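Side-chain contacts in aspartate aminotransferase, cytoplasmic (Schizosaccharomyces pombe 972h-, PDB 6JPK), which catalyses the reversible transfer of an amino group from L-aspartate to 2-oxoglutarate, giving oxaloacetate and L-glutamate, with pyridoxal 5'-phosphate as cofactor: residues L50-K55 / E317-T322; S117-F122 / T143-L148; R163-E168 / R199-S204; D29-N34 / V394-Q399. The protein carries 1 engineered substitution. All blocks are in the same frame, centred on the assembly; numbering follows the deposited sequence.

Contact 1. Residues L50-K55 / E317-T322; sequences LPAVKK and EQDLKT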
# COMPACT_ATOMS: atom_id res chain seq x y z
N LEU A 50 -5.67 -17.52 12.99
CA LEU A 50 -4.97 -18.84 13.01
C LEU A 50 -4.07 -18.92 14.25
O LEU A 50 -3.25 -18.00 14.44
CB LEU A 50 -4.15 -18.99 11.72
CG LEU A 50 -4.88 -18.62 10.43
CD1 LEU A 50 -4.41 -19.49 9.27
CD2 LEU A 50 -6.39 -18.74 10.61
N PRO A 51 -4.21 -19.98 15.06
CA PRO A 51 -3.35 -20.10 16.25
C PRO A 51 -1.88 -19.86 15.97
O PRO A 51 -1.20 -19.18 16.75
CB PRO A 51 -3.63 -21.54 16.73
CG PRO A 51 -5.04 -21.82 16.24
CD PRO A 51 -5.13 -21.12 14.90
N ALA A 52 -1.37 -20.37 14.84
CA ALA A 52 0.04 -20.15 14.52
C ALA A 52 0.33 -18.67 14.26
O ALA A 52 1.42 -18.19 14.60
CB ALA A 52 0.44 -20.98 13.30
N VAL A 53 -0.62 -17.93 13.70
CA VAL A 53 -0.41 -16.52 13.43
C VAL A 53 -0.45 -15.72 14.73
O VAL A 53 0.37 -14.82 14.94
CB VAL A 53 -1.44 -16.00 12.41
CG1 VAL A 53 -1.55 -14.47 12.47
CG2 VAL A 53 -1.08 -16.47 11.01
N LYS A 54 -1.41 -16.03 15.60
CA LYS A 54 -1.45 -15.36 16.90
C LYS A 54 -0.18 -15.63 17.68
O LYS A 54 0.41 -14.72 18.27
CB LYS A 54 -2.68 -15.82 17.69
CG LYS A 54 -2.96 -15.00 18.93
CD LYS A 54 -4.18 -15.55 19.67
CE LYS A 54 -5.36 -15.74 18.72
NZ LYS A 54 -6.39 -16.70 19.24
N LYS A 55 0.25 -16.90 17.70
CA LYS A 55 1.50 -17.28 18.35
C LYS A 55 2.69 -16.51 17.77
O LYS A 55 3.52 -15.97 18.52
CB LYS A 55 1.68 -18.79 18.19
CG LYS A 55 2.92 -19.38 18.84
CD LYS A 55 2.90 -20.90 18.71
CE LYS A 55 4.06 -21.54 19.44
NZ LYS A 55 3.79 -22.99 19.67
N GLU A 317 0.57 -25.36 9.12
CA GLU A 317 -0.03 -26.38 8.25
C GLU A 317 -1.23 -27.04 8.91
O GLU A 317 -2.21 -27.38 8.23
CB GLU A 317 1.01 -27.43 7.87
CG GLU A 317 1.99 -26.96 6.79
CD GLU A 317 3.04 -28.02 6.46
OE1 GLU A 317 3.60 -28.62 7.42
OE2 GLU A 317 3.27 -28.27 5.25
N GLN A 318 -1.18 -27.24 10.24
CA GLN A 318 -2.36 -27.69 10.97
C GLN A 318 -3.51 -26.69 10.84
O GLN A 318 -4.67 -27.09 10.69
CB GLN A 318 -2.04 -27.93 12.44
CG GLN A 318 -1.25 -29.19 12.69
CD GLN A 318 -1.87 -30.38 11.98
OE1 GLN A 318 -3.02 -30.74 12.24
NE2 GLN A 318 -1.11 -30.99 11.07
N ASP A 319 -3.23 -25.39 10.94
CA ASP A 319 -4.29 -24.39 10.78
C ASP A 319 -4.87 -24.41 9.37
O ASP A 319 -6.08 -24.23 9.19
CB ASP A 319 -3.76 -22.99 11.11
CG ASP A 319 -3.26 -22.85 12.57
OD1 ASP A 319 -3.52 -23.72 13.42
OD2 ASP A 319 -2.58 -21.83 12.85
N LEU A 320 -4.03 -24.59 8.35
CA LEU A 320 -4.52 -24.72 6.97
C LEU A 320 -5.44 -25.93 6.84
O LEU A 320 -6.49 -25.86 6.18
CB LEU A 320 -3.34 -24.85 6.00
CG LEU A 320 -2.40 -23.65 5.97
CD1 LEU A 320 -1.16 -23.93 5.13
CD2 LEU A 320 -3.15 -22.43 5.43
N LYS A 321 -5.06 -27.06 7.44
CA LYS A 321 -5.92 -28.23 7.45
C LYS A 321 -7.27 -27.93 8.11
O LYS A 321 -8.32 -28.35 7.60
CB LYS A 321 -5.22 -29.38 8.16
CG LYS A 321 -6.05 -30.64 8.30
CD LYS A 321 -5.23 -31.77 8.93
CE LYS A 321 -6.01 -33.07 8.99
NZ LYS A 321 -5.37 -34.03 9.93
N THR A 322 -7.25 -27.22 9.23
CA THR A 322 -8.50 -26.84 9.90
C THR A 322 -9.43 -26.08 8.97
O THR A 322 -10.61 -26.43 8.82
CB THR A 322 -8.21 -26.00 11.15
OG1 THR A 322 -7.50 -26.80 12.10
CG2 THR A 322 -9.52 -25.51 11.78
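Asp319 points its carboxylate from helix 310-340 into the first turn of the helix that starts at Pro51, and the three residues Leu50, Pro51 and Ala52 close round it. With CG anti to its own carbonyl carbon (chi1 -61°), the acid is carried straight toward the other segment. OD2 accepts the backbone N-H of Ala52 at 2.7 Å between N and OD2, nearly straight at 164°, and it does so through the syn lone pair, on the side of the other carboxylate oxygen. The methyl CB of Ala52 stands 3.2 Å from the same OD2. The proline ring of Pro51 and the carboxylate pass side by side, pointing opposite ways: CD of the ring lies 3.3 Å from OD2 and 3.4 Å from OD1, an apolar rim along both oxygens. The contact packs the N-terminal turn of helix 51-62 against helix 310-340 in the fold-type I aminotransferase fold. Leu50 holds the N-cap position; the short helical segments run roughly antiparallel, with 142° between their N-to-C directions, and their axes come within 9.7 Å. The negative carboxylate therefore sits by the amino end of helix 51-62, where the helix dipole would probably favour its ionised form. Leu50 meets the acid at a slant from another side, its CB 3.4 Å from Asp319 OD2 and its CD1 4.0 Å from Asp319 CB; the leucine also packs on Met323, one turn further along helix 310-340. Ala52 touches Trp316 of that same helix, and nearby Lys55 NZ forms a salt bridge with Glu315 OE1.

Contact 2. Residues S117-F122 / T143-L148; sequences SFIETF and TLWEKL
The indole of Trp145 meets Ile119 at its edge: the methyl CD1 of Ile119 lies near the ring plane, 4.0 Å from CH2, the far corner of the benzene ring, and the two side chains run at a slant to each other. A chi1 of -79° places the indole beside its own backbone N, and from there it reaches across to helix 107-127. Ala116 and Val150 also touch this tryptophan, as does Val152 of the neighbouring strand. The Phe118 ring, turned instead to Phe6 of the second subunit, carries CB of Phe122 over one face, toward the rim. At Glu120, another flat group, the nearest approach is by the methylene CG, 3.2 Å from the backbone O of Leu148; the carboxylate carbon CD follows at 3.6 Å from that oxygen. The chain bends at chi2 (-80°), and OE1 forms a salt bridge with Lys125, further along the same helix. With an alanine here, Lys125 would probably lose this charged mate and the Leu148 carbonyl the methylene packed on it. Leu148 turns its two methyls to Ser117, both facing the hydroxyl, CD1 3.6 Å and CD2 3.7 Å from OG. That hydroxyl is hydrogen-bonded to Phe113 O in its own helix, so the leucine methyls rest on a polar atom whose bonding is already met. The contact joins helix 107-127 to helix 140-147 and the residue Leu148 that follows, two helices linked through strand 131-135 of the large mixed sheet, in the cofactor-binding domain of fold-type I aminotransferases.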
# COMPACT_ATOMS: atom_id res chain seq x y z
N SER A 117 1.90 -2.90 -13.90
CA SER A 117 2.64 -1.67 -14.22
C SER A 117 3.94 -2.00 -14.94
O SER A 117 4.24 -1.41 -15.99
CB SER A 117 2.95 -0.88 -12.95
OG SER A 117 1.77 -0.53 -12.26
N PHE A 118 4.71 -2.94 -14.40
CA PHE A 118 5.95 -3.32 -15.07
C PHE A 118 5.68 -3.85 -16.48
O PHE A 118 6.34 -3.44 -17.45
CB PHE A 118 6.71 -4.37 -14.25
CG PHE A 118 7.93 -4.86 -14.96
CD1 PHE A 118 9.10 -4.13 -14.92
CD2 PHE A 118 7.89 -6.01 -15.73
CE1 PHE A 118 10.23 -4.55 -15.61
CE2 PHE A 118 8.99 -6.43 -16.42
CZ PHE A 118 10.18 -5.69 -16.36
N ILE A 119 4.73 -4.78 -16.61
CA ILE A 119 4.49 -5.41 -17.90
C ILE A 119 3.98 -4.39 -18.92
O ILE A 119 4.33 -4.44 -20.10
CB ILE A 119 3.54 -6.61 -17.74
CG1 ILE A 119 4.27 -7.75 -17.01
CG2 ILE A 119 3.04 -7.10 -19.10
CD1 ILE A 119 3.34 -8.82 -16.42
N GLU A 120 3.14 -3.44 -18.48
CA GLU A 120 2.65 -2.41 -19.40
C GLU A 120 3.81 -1.58 -19.95
O GLU A 120 3.92 -1.38 -21.16
CB GLU A 120 1.62 -1.52 -18.70
CG GLU A 120 0.92 -0.53 -19.64
CD GLU A 120 1.75 0.71 -19.94
OE1 GLU A 120 1.65 1.22 -21.07
OE2 GLU A 120 2.51 1.17 -19.06
N THR A 121 4.69 -1.09 -19.07
CA THR A 121 5.78 -0.22 -19.50
C THR A 121 6.81 -0.97 -20.35
O THR A 121 7.24 -0.46 -21.39
CB THR A 121 6.46 0.41 -18.28
OG1 THR A 121 5.53 1.26 -17.61
CG2 THR A 121 7.70 1.22 -18.68
N PHE A 122 7.21 -2.17 -19.94
CA PHE A 122 8.36 -2.82 -20.54
C PHE A 122 8.00 -3.94 -21.51
O PHE A 122 8.90 -4.53 -22.11
CB PHE A 122 9.29 -3.35 -19.43
CG PHE A 122 9.95 -2.24 -18.65
CD1 PHE A 122 11.07 -1.60 -19.17
CD2 PHE A 122 9.43 -1.81 -17.44
CE1 PHE A 122 11.69 -0.56 -18.47
CE2 PHE A 122 10.04 -0.77 -16.74
CZ PHE A 122 11.17 -0.15 -17.26
N THR A 143 -10.33 -4.18 -14.30
CA THR A 143 -10.17 -2.74 -14.13
C THR A 143 -8.73 -2.37 -13.78
O THR A 143 -8.25 -1.33 -14.22
CB THR A 143 -11.13 -2.20 -13.06
OG1 THR A 143 -10.95 -2.92 -11.83
CG2 THR A 143 -12.57 -2.36 -13.51
N LEU A 144 -8.03 -3.21 -13.02
CA LEU A 144 -6.65 -2.87 -12.68
C LEU A 144 -5.79 -2.76 -13.94
O LEU A 144 -4.99 -1.82 -14.08
CB LEU A 144 -6.08 -3.91 -11.71
CG LEU A 144 -4.64 -3.75 -11.23
CD1 LEU A 144 -4.49 -4.21 -9.77
CD2 LEU A 144 -3.66 -4.50 -12.13
N TRP A 145 -5.96 -3.69 -14.89
CA TRP A 145 -5.16 -3.69 -16.10
C TRP A 145 -5.61 -2.59 -17.05
O TRP A 145 -4.77 -1.91 -17.66
CB TRP A 145 -5.22 -5.05 -16.79
CG TRP A 145 -4.32 -6.07 -16.14
CD1 TRP A 145 -4.59 -6.82 -15.04
CD2 TRP A 145 -3.00 -6.44 -16.56
NE1 TRP A 145 -3.52 -7.63 -14.74
CE2 TRP A 145 -2.53 -7.41 -15.66
CE3 TRP A 145 -2.17 -6.03 -17.61
CZ2 TRP A 145 -1.27 -7.99 -15.77
CZ3 TRP A 145 -0.92 -6.61 -17.73
CH2 TRP A 145 -0.48 -7.58 -16.81
N GLU A 146 -6.93 -2.41 -17.21
CA GLU A 146 -7.44 -1.34 -18.06
C GLU A 146 -7.00 0.04 -17.56
O GLU A 146 -6.67 0.92 -18.36
CB GLU A 146 -8.97 -1.40 -18.16
CG GLU A 146 -9.52 -2.53 -19.05
CD GLU A 146 -11.05 -2.66 -19.03
OE1 GLU A 146 -11.70 -2.04 -18.15
OE2 GLU A 146 -11.60 -3.39 -19.89
N LYS A 147 -7.01 0.25 -16.23
CA LYS A 147 -6.57 1.53 -15.69
C LYS A 147 -5.11 1.81 -16.02
O LYS A 147 -4.71 2.97 -16.11
CB LYS A 147 -6.74 1.59 -14.16
CG LYS A 147 -8.18 1.55 -13.64
CD LYS A 147 -9.07 2.61 -14.23
CE LYS A 147 -10.40 2.65 -13.47
NZ LYS A 147 -11.24 3.77 -13.94
N LEU A 148 -4.29 0.77 -16.18
CA LEU A 148 -2.90 0.95 -16.56
C LEU A 148 -2.72 1.02 -18.06
O LEU A 148 -1.58 1.08 -18.53
CB LEU A 148 -2.02 -0.16 -15.98
CG LEU A 148 -1.88 -0.05 -14.47
CD1 LEU A 148 -1.31 -1.33 -13.85
CD2 LEU A 148 -1.01 1.16 -14.11

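Contact 3. Residues R163-E168 / R199-S204; sequences RSFDYE and REQWLS
Tyr167 and Gln201 make the close-packed heart of this contact. The glutamine stem crosses one face of the tyrosine ring in a CH-pi contact, with CG over the face, 4.0 Å from the ring centroid and displaced toward CD1. The amide runs on nearly parallel to the ring, the two planes 20° apart, but out over its CB-CG end, with NE2 3.5 Å from Tyr167 CB. Phe165 is met quite differently: its ring stands at 82° to the same amide and offers an edge, CD2, to OE1 of Gln201 at 3.4 Å. OE1 also accepts the backbone N-H of Thr198, a bond that helps fix which way the amide is turned. At the far end of the tyrosine, OH and Ser204 OG lie 2.6 Å apart in a short hydrogen bond whose donor may be either hydroxyl. The phenol gets there because CG of Tyr167 is anti to the backbone N (chi1 165°), which swings the ring out toward helix 199-211. Beside these direct contacts lies a looser, hydrated side. There a water bridges the segments, donating to Phe165 O at 2.8 Å and accepting from Gln201 NE2 at 3.0 Å, so that the amide nitrogen is tied to the backbone through solvent. Phe165 itself is buried, with Tyr157, Ile195 and Pro197 round it. Far from the substrate and cofactor sites, the contact fastens the edge strand 164-165 of the mixed sheet, and the start of the helix 167-176 that follows it, to helix 199-211 in the alpha/beta fold of this family.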
# COMPACT_ATOMS: atom_id res chain seq x y z
N ARG A 163 -21.85 -27.09 -15.73
CA ARG A 163 -21.35 -26.64 -14.43
C ARG A 163 -19.92 -27.12 -14.19
O ARG A 163 -19.60 -27.78 -13.20
CB ARG A 163 -22.30 -27.07 -13.31
CG ARG A 163 -23.74 -26.52 -13.50
CD ARG A 163 -24.81 -27.27 -12.73
NE ARG A 163 -25.98 -26.42 -12.49
CZ ARG A 163 -27.05 -26.77 -11.77
NH1 ARG A 163 -27.13 -27.98 -11.19
NH2 ARG A 163 -28.05 -25.91 -11.62
N SER A 164 -19.04 -26.81 -15.14
CA SER A 164 -17.67 -27.30 -15.08
C SER A 164 -16.76 -26.28 -15.76
O SER A 164 -17.20 -25.23 -16.23
CB SER A 164 -17.55 -28.66 -15.75
OG SER A 164 -17.95 -28.57 -17.11
N PHE A 165 -15.47 -26.62 -15.79
CA PHE A 165 -14.45 -25.80 -16.44
C PHE A 165 -14.54 -25.98 -17.95
O PHE A 165 -14.53 -27.11 -18.45
CB PHE A 165 -13.07 -26.20 -15.90
CG PHE A 165 -11.89 -25.73 -16.76
CD1 PHE A 165 -11.78 -24.42 -17.18
CD2 PHE A 165 -10.88 -26.62 -17.09
CE1 PHE A 165 -10.70 -24.00 -17.96
CE2 PHE A 165 -9.78 -26.22 -17.87
CZ PHE A 165 -9.70 -24.91 -18.30
N ASP A 166 -14.64 -24.86 -18.67
CA ASP A 166 -14.73 -24.87 -20.14
C ASP A 166 -13.33 -25.01 -20.73
O ASP A 166 -12.73 -24.09 -21.28
CB ASP A 166 -15.43 -23.60 -20.62
CG ASP A 166 -15.75 -23.64 -22.11
OD1 ASP A 166 -15.32 -24.60 -22.79
OD2 ASP A 166 -16.43 -22.71 -22.59
N TYR A 167 -12.80 -26.23 -20.59
CA TYR A 167 -11.45 -26.53 -21.06
C TYR A 167 -11.30 -26.26 -22.56
O TYR A 167 -10.33 -25.63 -22.99
CB TYR A 167 -11.14 -27.99 -20.73
CG TYR A 167 -9.95 -28.56 -21.44
CD1 TYR A 167 -8.66 -28.14 -21.15
CD2 TYR A 167 -10.12 -29.55 -22.41
CE1 TYR A 167 -7.56 -28.67 -21.81
CE2 TYR A 167 -9.03 -30.09 -23.08
CZ TYR A 167 -7.75 -29.66 -22.77
OH TYR A 167 -6.68 -30.21 -23.43
N GLU A 168 -12.25 -26.74 -23.37
CA GLU A 168 -12.10 -26.59 -24.82
C GLU A 168 -12.19 -25.13 -25.24
O GLU A 168 -11.47 -24.70 -26.15
CB GLU A 168 -13.16 -27.43 -25.55
CG GLU A 168 -13.03 -28.95 -25.34
CD GLU A 168 -11.79 -29.57 -26.00
OE1 GLU A 168 -11.25 -28.98 -26.97
OE2 GLU A 168 -11.36 -30.66 -25.55
N ARG A 199 -4.76 -31.82 -13.63
CA ARG A 199 -3.35 -31.80 -14.01
C ARG A 199 -3.19 -32.10 -15.49
O ARG A 199 -2.41 -31.43 -16.18
CB ARG A 199 -2.56 -32.78 -13.15
CG ARG A 199 -2.48 -32.28 -11.70
CD ARG A 199 -1.52 -33.09 -10.87
NE ARG A 199 -1.46 -32.57 -9.51
CZ ARG A 199 -0.67 -33.07 -8.56
NH1 ARG A 199 0.12 -34.10 -8.84
NH2 ARG A 199 -0.67 -32.53 -7.35
N GLU A 200 -3.94 -33.08 -16.00
CA GLU A 200 -3.95 -33.38 -17.43
C GLU A 200 -4.35 -32.16 -18.26
O GLU A 200 -3.73 -31.85 -19.29
CB GLU A 200 -4.90 -34.55 -17.70
CG GLU A 200 -5.09 -34.90 -19.17
CD GLU A 200 -6.25 -35.86 -19.39
OE1 GLU A 200 -6.18 -37.01 -18.89
OE2 GLU A 200 -7.24 -35.47 -20.06
N GLN A 201 -5.42 -31.46 -17.86
CA GLN A 201 -5.82 -30.26 -18.60
C GLN A 201 -4.75 -29.17 -18.53
O GLN A 201 -4.49 -28.47 -19.52
CB GLN A 201 -7.16 -29.75 -18.08
CG GLN A 201 -8.34 -30.66 -18.41
CD GLN A 201 -9.60 -30.25 -17.69
OE1 GLN A 201 -9.55 -29.71 -16.58
NE2 GLN A 201 -10.75 -30.51 -18.31
N TRP A 202 -4.12 -29.02 -17.35
CA TRP A 202 -3.06 -28.03 -17.19
C TRP A 202 -1.91 -28.27 -18.17
O TRP A 202 -1.37 -27.32 -18.74
CB TRP A 202 -2.51 -28.06 -15.77
CG TRP A 202 -3.16 -27.14 -14.78
CD1 TRP A 202 -3.71 -27.50 -13.58
CD2 TRP A 202 -3.26 -25.72 -14.87
NE1 TRP A 202 -4.17 -26.38 -12.93
CE2 TRP A 202 -3.90 -25.28 -13.69
CE3 TRP A 202 -2.86 -24.78 -15.82
CZ2 TRP A 202 -4.18 -23.93 -13.46
CZ3 TRP A 202 -3.13 -23.45 -15.59
CH2 TRP A 202 -3.79 -23.03 -14.41
N LEU A 203 -1.50 -29.53 -18.32
CA LEU A 203 -0.38 -29.83 -19.21
C LEU A 203 -0.69 -29.42 -20.64
O LEU A 203 0.16 -28.86 -21.34
CB LEU A 203 -0.03 -31.32 -19.13
CG LEU A 203 0.47 -31.84 -17.78
CD1 LEU A 203 0.72 -33.35 -17.88
CD2 LEU A 203 1.73 -31.11 -17.34
N SER A 204 -1.92 -29.69 -21.08
CA SER A 204 -2.34 -29.25 -22.41
C SER A 204 -2.43 -27.73 -22.50
O SER A 204 -2.09 -27.13 -23.53
CB SER A 204 -3.67 -29.91 -22.75
OG SER A 204 -4.28 -29.30 -23.87
O HOH W 1 -13.56 -29.58 -17.65

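Contact 4. Residues D29-N34 / V394-Q399; sequences DPKKVN and VEHVAQ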
# COMPACT_ATOMS: atom_id res chain seq x y z
N ASP A 29 -34.92 -10.34 9.35
CA ASP A 29 -35.26 -11.72 9.65
C ASP A 29 -34.11 -12.40 10.39
O ASP A 29 -32.96 -12.32 9.94
CB ASP A 29 -35.60 -12.49 8.39
CG ASP A 29 -36.30 -13.82 8.68
OD1 ASP A 29 -35.67 -14.74 9.25
OD2 ASP A 29 -37.50 -13.94 8.35
N PRO A 30 -34.38 -13.07 11.51
CA PRO A 30 -33.29 -13.72 12.27
C PRO A 30 -32.55 -14.82 11.51
O PRO A 30 -31.40 -15.13 11.86
CB PRO A 30 -34.01 -14.27 13.51
CG PRO A 30 -35.46 -14.29 13.17
CD PRO A 30 -35.68 -13.17 12.19
N LYS A 31 -33.15 -15.41 10.47
CA LYS A 31 -32.54 -16.50 9.73
C LYS A 31 -31.66 -16.03 8.57
O LYS A 31 -31.19 -16.87 7.79
CB LYS A 31 -33.62 -17.46 9.21
CG LYS A 31 -34.54 -17.98 10.32
CD LYS A 31 -35.11 -19.36 10.01
CE LYS A 31 -35.79 -20.02 11.25
NZ LYS A 31 -34.90 -20.42 12.44
N LYS A 32 -31.39 -14.73 8.46
CA LYS A 32 -30.64 -14.25 7.32
C LYS A 32 -29.20 -14.77 7.35
O LYS A 32 -28.63 -15.03 8.41
CB LYS A 32 -30.65 -12.73 7.26
CG LYS A 32 -29.98 -12.02 8.45
CD LYS A 32 -30.07 -10.50 8.25
CE LYS A 32 -29.16 -9.72 9.19
NZ LYS A 32 -29.41 -8.26 9.03
N VAL A 33 -28.62 -14.95 6.16
CA VAL A 33 -27.25 -15.44 6.00
C VAL A 33 -26.56 -14.57 4.96
O VAL A 33 -27.11 -14.32 3.88
CB VAL A 33 -27.21 -16.92 5.57
CG1 VAL A 33 -25.75 -17.44 5.49
CG2 VAL A 33 -28.05 -17.79 6.51
N ASN A 34 -25.35 -14.11 5.27
CA ASN A 34 -24.52 -13.39 4.29
C ASN A 34 -23.60 -14.40 3.64
O ASN A 34 -22.63 -14.86 4.24
CB ASN A 34 -23.73 -12.26 4.94
CG ASN A 34 -23.02 -11.38 3.91
OD1 ASN A 34 -22.87 -11.77 2.75
ND2 ASN A 34 -22.59 -10.21 4.33
N VAL A 394 -26.55 -24.47 7.32
CA VAL A 394 -26.35 -25.16 6.04
C VAL A 394 -27.62 -25.88 5.59
O VAL A 394 -27.90 -25.97 4.39
CB VAL A 394 -25.14 -26.11 6.10
CG1 VAL A 394 -25.34 -27.22 7.13
CG2 VAL A 394 -24.84 -26.70 4.72
N GLU A 395 -28.43 -26.37 6.53
CA GLU A 395 -29.69 -27.00 6.14
C GLU A 395 -30.71 -25.97 5.65
O GLU A 395 -31.46 -26.22 4.70
CB GLU A 395 -30.25 -27.80 7.31
CG GLU A 395 -30.71 -29.19 6.91
CD GLU A 395 -29.58 -30.04 6.34
OE1 GLU A 395 -28.45 -30.00 6.88
OE2 GLU A 395 -29.84 -30.75 5.34
N HIS A 396 -30.76 -24.81 6.30
CA HIS A 396 -31.57 -23.71 5.80
C HIS A 396 -31.16 -23.34 4.37
O HIS A 396 -32.02 -23.13 3.51
CB HIS A 396 -31.44 -22.51 6.75
CG HIS A 396 -32.16 -21.28 6.30
ND1 HIS A 396 -33.53 -21.17 6.30
CD2 HIS A 396 -31.70 -20.08 5.87
CE1 HIS A 396 -33.89 -19.97 5.87
NE2 HIS A 396 -32.79 -19.29 5.60
N VAL A 397 -29.86 -23.30 4.08
CA VAL A 397 -29.38 -22.96 2.74
C VAL A 397 -29.78 -24.03 1.72
O VAL A 397 -30.26 -23.72 0.62
CB VAL A 397 -27.86 -22.73 2.75
CG1 VAL A 397 -27.32 -22.57 1.30
CG2 VAL A 397 -27.52 -21.52 3.60
N ALA A 398 -29.56 -25.31 2.06
CA ALA A 398 -29.98 -26.39 1.17
C ALA A 398 -31.48 -26.34 0.88
O ALA A 398 -31.91 -26.55 -0.26
CB ALA A 398 -29.61 -27.74 1.77
N GLN A 399 -32.29 -26.09 1.91
CA GLN A 399 -33.73 -26.04 1.71
C GLN A 399 -34.11 -24.90 0.76
O GLN A 399 -35.01 -25.06 -0.07
CB GLN A 399 -34.44 -25.87 3.05
CG GLN A 399 -34.35 -27.09 3.97
CD GLN A 399 -35.41 -28.14 3.67
OE1 GLN A 399 -36.39 -27.87 2.97
NE2 GLN A 399 -35.21 -29.35 4.20
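The imidazole nitrogen NE2 of His396 is held by a hydrogen bond with the backbone O of Tyr374, and it also lies 3.6 Å from the carbonyl O of Lys31. The contact sets the C-terminal helix 394-407 against a type I beta turn, Asp29 to Lys32, that leads into strand 33-34; this short strand pairs in parallel with strand 376-377. With CG anti to its backbone N (chi1 177°), His396 extends from the helix toward the turn. CB of Lys31 lies over one face of the imidazole, 4.1 Å from NE2 and 4.2 Å from CE1 of His396. The rest of the lysine chain then leads off, leaving NZ 6.3 Å from His396 ND1, with no contact between the two. Val33 approaches the ring more distantly through CG2, 4.4 Å from His396 CD2, while Leu376 of the paired strand also packs on the histidine. A leucine in place of His396 would probably leave Tyr374 O without this hydrogen bond and Lys31 CB without the flat face it lies over. Nearby, Val397 packs on Met35 and on Leu334 of helix 310-340, and Glu395 forms a salt bridge with Arg333 of that helix, so the terminal helix is gripped from a further direction. Within the beta turn, Asp29 makes an Asx turn: its OD1 accepts the backbone N-H of Lys31 at 2.9 Å between N and OD1, a nearly straight bond of 165° that uses the anti lone pair of OD1.

None of the four contacts touches another. Contact 4, formed near the two ends of the chain, encloses the other three; contact 1 nests inside it and in turn encloses contacts 2 and 3, which follow each other in series. Contacts 2 and 4 lie farthest apart, about 41 Å between centres, on opposite sides of the chain's centre; contacts 1 and 2, about 35 Å between centres, likewise lie on opposite sides. Helix 310-340 connects contact 1, which uses it directly, with contact 4, whose helix packs on it. Contacts 2 and 3 instead fasten helices and an edge strand round the mixed sheet. Together they tie sequence-distant parts into one compact subunit of the homodimer.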